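Long-range contacts in A1 protein (Enterobacteria phage Qbeta, PDB 3RLK), which is a read-through form of the phage coat protein, probably carried in few copies by the virion and needed for infection: residues I19-G24 against V157-D162; R61-A66 against I183-V188. All coordinates share one frame; numbering follows the deposited sequence.

The centres of contact 1 and contact 2 lie about 13 Å apart. They join through one antiparallel sheet. Contact 1 uses the end of strand 154-159, and contact 2 uses strand 183-188, its neighbour in that sheet. Two probable hydrogen bonds pair the strands here. Val157 O is 2.8 Å from Gln184 N. Val157 N is 2.9 Å from Ala185 O. Side chains also meet between the contacts, with Phe159 CB 3.7 Å from Gln184 CG. Pro21 touches Gln184 as well. In both contacts an early part of the chain packs on this late part. Residues 19-24 lie against the end of strand 154-159, while residues 61-66 lie against strand 183-188.

Contact 1. Residues I19-G24 against V157-D162; sequences IDPPPG and VGFWRD
Phe159 has CG anti to its backbone N (chi1 180°), and its ring reaches out to the prolines of 19-24. Arg161 has CG beside its backbone N and is bent at chi3 (70°). That bend turns its guanidinium to Ile19 and Asp20. Pro21 lies over one face of the Phe159 ring. Its CA sits almost above the ring centre, 3.6 Å from the centroid, in a CH-pi contact, and its CB reaches the CG side of the ring. Ile19 comes to the ring edge. Its CG2 is near the ring plane, 3.8 Å from Phe159 CE2. Pro22 CD approaches obliquely, 3.5 Å from Phe159 CE1. Tyr96, on the neighbouring strand 96-98, meets the same ring edge-to-face.

Residues 21-23 have the backbone angles of a polyproline II helix. The segment runs roughly antiparallel to 159-162, where the chain leaves strand 154-159. Such a helix has no hydrogen bonds of its own, and the bonds across the contact are made just before it, by Ile19 and Asp20. Ile19 N donates to Arg161 O at 3.0 Å, and the bond is nearly straight (172°). Arg161 NE donates back to Ile19 O at 2.9 Å, tilted somewhat from the carbonyl plane. Arg161 NH2 forms a salt bridge with Asp20 OD1 at 2.8 Å, meeting the oxygen nearly along its C-O bond. Both acceptors lie near the guanidinium edge, slightly out of its plane. The two bonds limit the rotation of the group, and the positive charge probably polarises the Ile19 carbonyl. Beyond them, Ile19 CD1 rests 3.9 Å from Asp162 O.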
# COMPACT_ATOMS: atom_id res chain seq x y z
N ILE A 19 -14.48 10.88 -5.32
CA ILE A 19 -14.76 10.91 -3.88
C ILE A 19 -13.49 11.28 -3.11
O ILE A 19 -12.41 10.78 -3.44
CB ILE A 19 -15.29 9.49 -3.45
CG1 ILE A 19 -16.45 9.05 -4.38
CG2 ILE A 19 -15.60 9.47 -1.90
CD1 ILE A 19 -16.76 7.56 -4.30
N ASP A 20 -13.59 12.16 -2.11
CA ASP A 20 -12.37 12.60 -1.41
C ASP A 20 -12.21 11.95 -0.03
O ASP A 20 -13.19 11.75 0.65
CB ASP A 20 -12.37 14.09 -1.25
CG ASP A 20 -12.50 14.82 -2.59
OD1 ASP A 20 -11.85 14.41 -3.57
OD2 ASP A 20 -13.30 15.78 -2.65
N PRO A 21 -10.96 11.61 0.36
CA PRO A 21 -10.87 10.98 1.67
C PRO A 21 -11.22 11.99 2.77
O PRO A 21 -11.09 13.18 2.54
CB PRO A 21 -9.39 10.50 1.73
CG PRO A 21 -8.66 11.28 0.76
CD PRO A 21 -9.67 11.60 -0.36
N PRO A 22 -11.73 11.52 3.93
CA PRO A 22 -12.06 12.39 5.06
C PRO A 22 -10.73 12.91 5.66
O PRO A 22 -9.67 12.31 5.47
CB PRO A 22 -12.75 11.44 6.04
CG PRO A 22 -12.25 10.13 5.74
CD PRO A 22 -12.02 10.11 4.23
N PRO A 23 -10.77 14.05 6.36
CA PRO A 23 -9.48 14.51 6.89
C PRO A 23 -9.03 13.64 8.04
O PRO A 23 -9.83 12.94 8.65
CB PRO A 23 -9.78 15.92 7.40
CG PRO A 23 -11.32 15.85 7.82
CD PRO A 23 -11.94 14.74 6.95
N GLY A 24 -7.75 13.74 8.34
CA GLY A 24 -7.20 12.99 9.46
C GLY A 24 -7.36 13.84 10.70
O GLY A 24 -7.40 15.07 10.64
N VAL A 157 -3.44 0.60 3.73
CA VAL A 157 -4.78 1.18 3.69
C VAL A 157 -4.88 2.19 2.57
O VAL A 157 -4.20 3.20 2.55
CB VAL A 157 -5.20 1.86 5.05
CG1 VAL A 157 -6.68 2.29 4.96
CG2 VAL A 157 -5.07 0.89 6.24
N GLY A 158 -5.77 1.93 1.64
CA GLY A 158 -6.09 2.92 0.62
C GLY A 158 -7.49 3.52 0.78
O GLY A 158 -8.18 3.25 1.76
N PHE A 159 -7.85 4.43 -0.12
CA PHE A 159 -9.15 5.03 -0.04
C PHE A 159 -9.70 5.11 -1.45
O PHE A 159 -9.07 5.65 -2.35
CB PHE A 159 -9.16 6.37 0.68
CG PHE A 159 -10.54 7.02 0.76
CD1 PHE A 159 -11.32 6.93 1.92
CD2 PHE A 159 -11.02 7.76 -0.35
CE1 PHE A 159 -12.60 7.48 1.94
CE2 PHE A 159 -12.32 8.32 -0.35
CZ PHE A 159 -13.09 8.20 0.79
N TRP A 160 -10.88 4.49 -1.64
CA TRP A 160 -11.48 4.33 -2.97
C TRP A 160 -12.16 5.63 -3.38
O TRP A 160 -13.16 6.12 -2.70
CB TRP A 160 -12.52 3.18 -2.94
CG TRP A 160 -12.96 2.87 -4.28
CD1 TRP A 160 -14.10 3.31 -4.91
CD2 TRP A 160 -12.30 2.02 -5.21
NE1 TRP A 160 -14.17 2.78 -6.17
CE2 TRP A 160 -13.06 2.02 -6.39
CE3 TRP A 160 -11.08 1.30 -5.17
CZ2 TRP A 160 -12.69 1.29 -7.49
CZ3 TRP A 160 -10.72 0.56 -6.28
CH2 TRP A 160 -11.51 0.60 -7.45
N ARG A 161 -11.66 6.17 -4.49
CA ARG A 161 -12.05 7.50 -5.00
C ARG A 161 -12.93 7.41 -6.23
O ARG A 161 -13.51 8.42 -6.63
CB ARG A 161 -10.77 8.29 -5.37
CG ARG A 161 -9.96 8.56 -4.11
CD ARG A 161 -9.03 9.72 -4.37
NE ARG A 161 -9.75 11.00 -4.50
CZ ARG A 161 -9.37 11.99 -5.32
NH1 ARG A 161 -8.23 11.88 -6.06
NH2 ARG A 161 -10.07 13.17 -5.33
N ASP A 162 -13.04 6.23 -6.84
CA ASP A 162 -13.68 6.07 -8.15
C ASP A 162 -15.21 6.06 -7.96
O ASP A 162 -15.74 5.19 -7.28
CB ASP A 162 -13.19 4.79 -8.85
CG ASP A 162 -13.71 4.63 -10.32
OD1 ASP A 162 -14.67 5.28 -10.76
OD2 ASP A 162 -13.13 3.81 -11.07

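Contact 2. Residues R61-A66 against I183-V188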
# COMPACT_ATOMS: atom_id res chain seq x y z
N ARG A 61 9.03 8.38 9.72
CA ARG A 61 8.22 9.55 9.32
C ARG A 61 6.79 9.29 9.76
O ARG A 61 6.41 8.13 9.90
CB ARG A 61 8.25 9.71 7.78
CG ARG A 61 9.55 10.39 7.27
CD ARG A 61 9.79 10.25 5.80
NE ARG A 61 11.11 10.83 5.48
CZ ARG A 61 11.43 11.40 4.31
NH1 ARG A 61 10.52 11.48 3.31
NH2 ARG A 61 12.65 11.95 4.15
N GLU A 62 5.98 10.34 9.86
CA GLU A 62 4.54 10.25 10.22
C GLU A 62 3.58 10.52 9.03
O GLU A 62 3.75 11.49 8.31
CB GLU A 62 4.23 11.29 11.30
CG GLU A 62 4.82 10.94 12.63
CD GLU A 62 4.65 12.13 13.64
OE1 GLU A 62 4.71 13.33 13.22
OE2 GLU A 62 4.45 11.85 14.86
N PHE A 63 2.55 9.67 8.87
CA PHE A 63 1.34 10.00 8.09
C PHE A 63 0.46 11.00 8.85
O PHE A 63 0.49 11.10 10.09
CB PHE A 63 0.50 8.73 7.86
CG PHE A 63 1.27 7.60 7.24
CD1 PHE A 63 1.62 7.62 5.87
CD2 PHE A 63 1.60 6.47 7.97
CE1 PHE A 63 2.27 6.52 5.25
CE2 PHE A 63 2.26 5.39 7.39
CZ PHE A 63 2.62 5.38 6.06
N ASP A 64 -0.30 11.80 8.08
CA ASP A 64 -1.15 12.83 8.66
C ASP A 64 -2.55 12.25 8.83
O ASP A 64 -3.54 12.83 8.37
CB ASP A 64 -1.20 14.03 7.72
CG ASP A 64 0.13 14.77 7.64
OD1 ASP A 64 0.86 14.82 8.67
OD2 ASP A 64 0.41 15.37 6.58
N VAL A 65 -2.62 11.06 9.40
CA VAL A 65 -3.90 10.51 9.93
C VAL A 65 -3.58 9.90 11.27
O VAL A 65 -2.39 9.47 11.44
CB VAL A 65 -4.52 9.38 9.04
CG1 VAL A 65 -5.09 9.93 7.83
CG2 VAL A 65 -3.51 8.22 8.73
N ALA A 66 -4.58 9.84 12.18
CA ALA A 66 -4.46 9.03 13.43
C ALA A 66 -4.74 7.58 13.07
O ALA A 66 -5.55 7.30 12.17
CB ALA A 66 -5.42 9.47 14.56
N ILE A 183 -2.89 5.04 -1.77
CA ILE A 183 -2.53 4.60 -0.40
C ILE A 183 -2.57 5.79 0.51
O ILE A 183 -2.02 6.86 0.18
CB ILE A 183 -1.11 3.91 -0.41
CG1 ILE A 183 -1.15 2.73 -1.40
CG2 ILE A 183 -0.60 3.62 1.08
CD1 ILE A 183 0.22 2.15 -1.82
N GLN A 184 -3.14 5.60 1.69
CA GLN A 184 -3.26 6.69 2.70
C GLN A 184 -2.29 6.43 3.81
O GLN A 184 -1.80 7.38 4.45
CB GLN A 184 -4.64 6.65 3.31
CG GLN A 184 -5.85 6.69 2.32
CD GLN A 184 -5.82 7.97 1.52
OE1 GLN A 184 -5.56 7.94 0.31
NE2 GLN A 184 -5.90 9.09 2.20
N ALA A 185 -2.07 5.15 4.14
CA ALA A 185 -1.15 4.81 5.25
C ALA A 185 -0.83 3.32 5.29
O ALA A 185 -1.52 2.51 4.66
CB ALA A 185 -1.72 5.26 6.61
N VAL A 186 0.25 2.96 6.00
CA VAL A 186 0.57 1.55 6.26
C VAL A 186 0.48 1.48 7.77
O VAL A 186 1.10 2.33 8.51
CB VAL A 186 2.04 1.12 5.81
CG1 VAL A 186 2.37 -0.29 6.38
CG2 VAL A 186 2.18 1.07 4.30
N ILE A 187 -0.28 0.50 8.27
CA ILE A 187 -0.47 0.38 9.72
C ILE A 187 -0.16 -1.02 10.21
O ILE A 187 -0.10 -1.97 9.40
CB ILE A 187 -1.96 0.77 10.19
CG1 ILE A 187 -2.94 -0.24 9.56
CG2 ILE A 187 -2.33 2.16 9.64
CD1 ILE A 187 -4.43 -0.07 10.05
N VAL A 188 -0.02 -1.13 11.53
CA VAL A 188 -0.18 -2.41 12.22
C VAL A 188 -1.62 -2.47 12.83
O VAL A 188 -1.98 -1.68 13.70
CB VAL A 188 0.94 -2.67 13.26
CG1 VAL A 188 0.61 -3.95 14.06
CG2 VAL A 188 2.35 -2.89 12.57
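The backbone of Gln184 and Ala185 meets the Phe63 ring, with Gln184 O 3.7 Å from Phe63 CD1. Both strand residues face Val157 in a classic beta bulge. Phe63 packs on the bulged strand. Its CG lies beside the backbone N (chi1 -54°), and the ring lies flat over Ala185. Ala185 CA is 3.8 Å from the ring centroid, close to the ring normal, as a CH-pi contact. Ala185 CB is on the same face, 3.8 Å from Phe63 CD2. The far end of the ring reaches the next residue, with Phe63 CZ 3.4 Å from Val186 N. Val65 adds a second touch, its CG2 being 4.1 Å from Ala185 CB. Between them Asp64 is the centre of an inverse gamma turn, and Phe63 and Val65 both point toward the strand. Strand 62-63 pairs with 28-29, and Leu135 of another sheet also touches Phe63. No hydrogen bond crosses this buried contact, and Val186 O has no polar partner in the model. Cohesion here therefore rests on van der Waals and CH-pi contact of the Phe63 ring with the strand backbone and Ala185, plus the methyl contact of Val65.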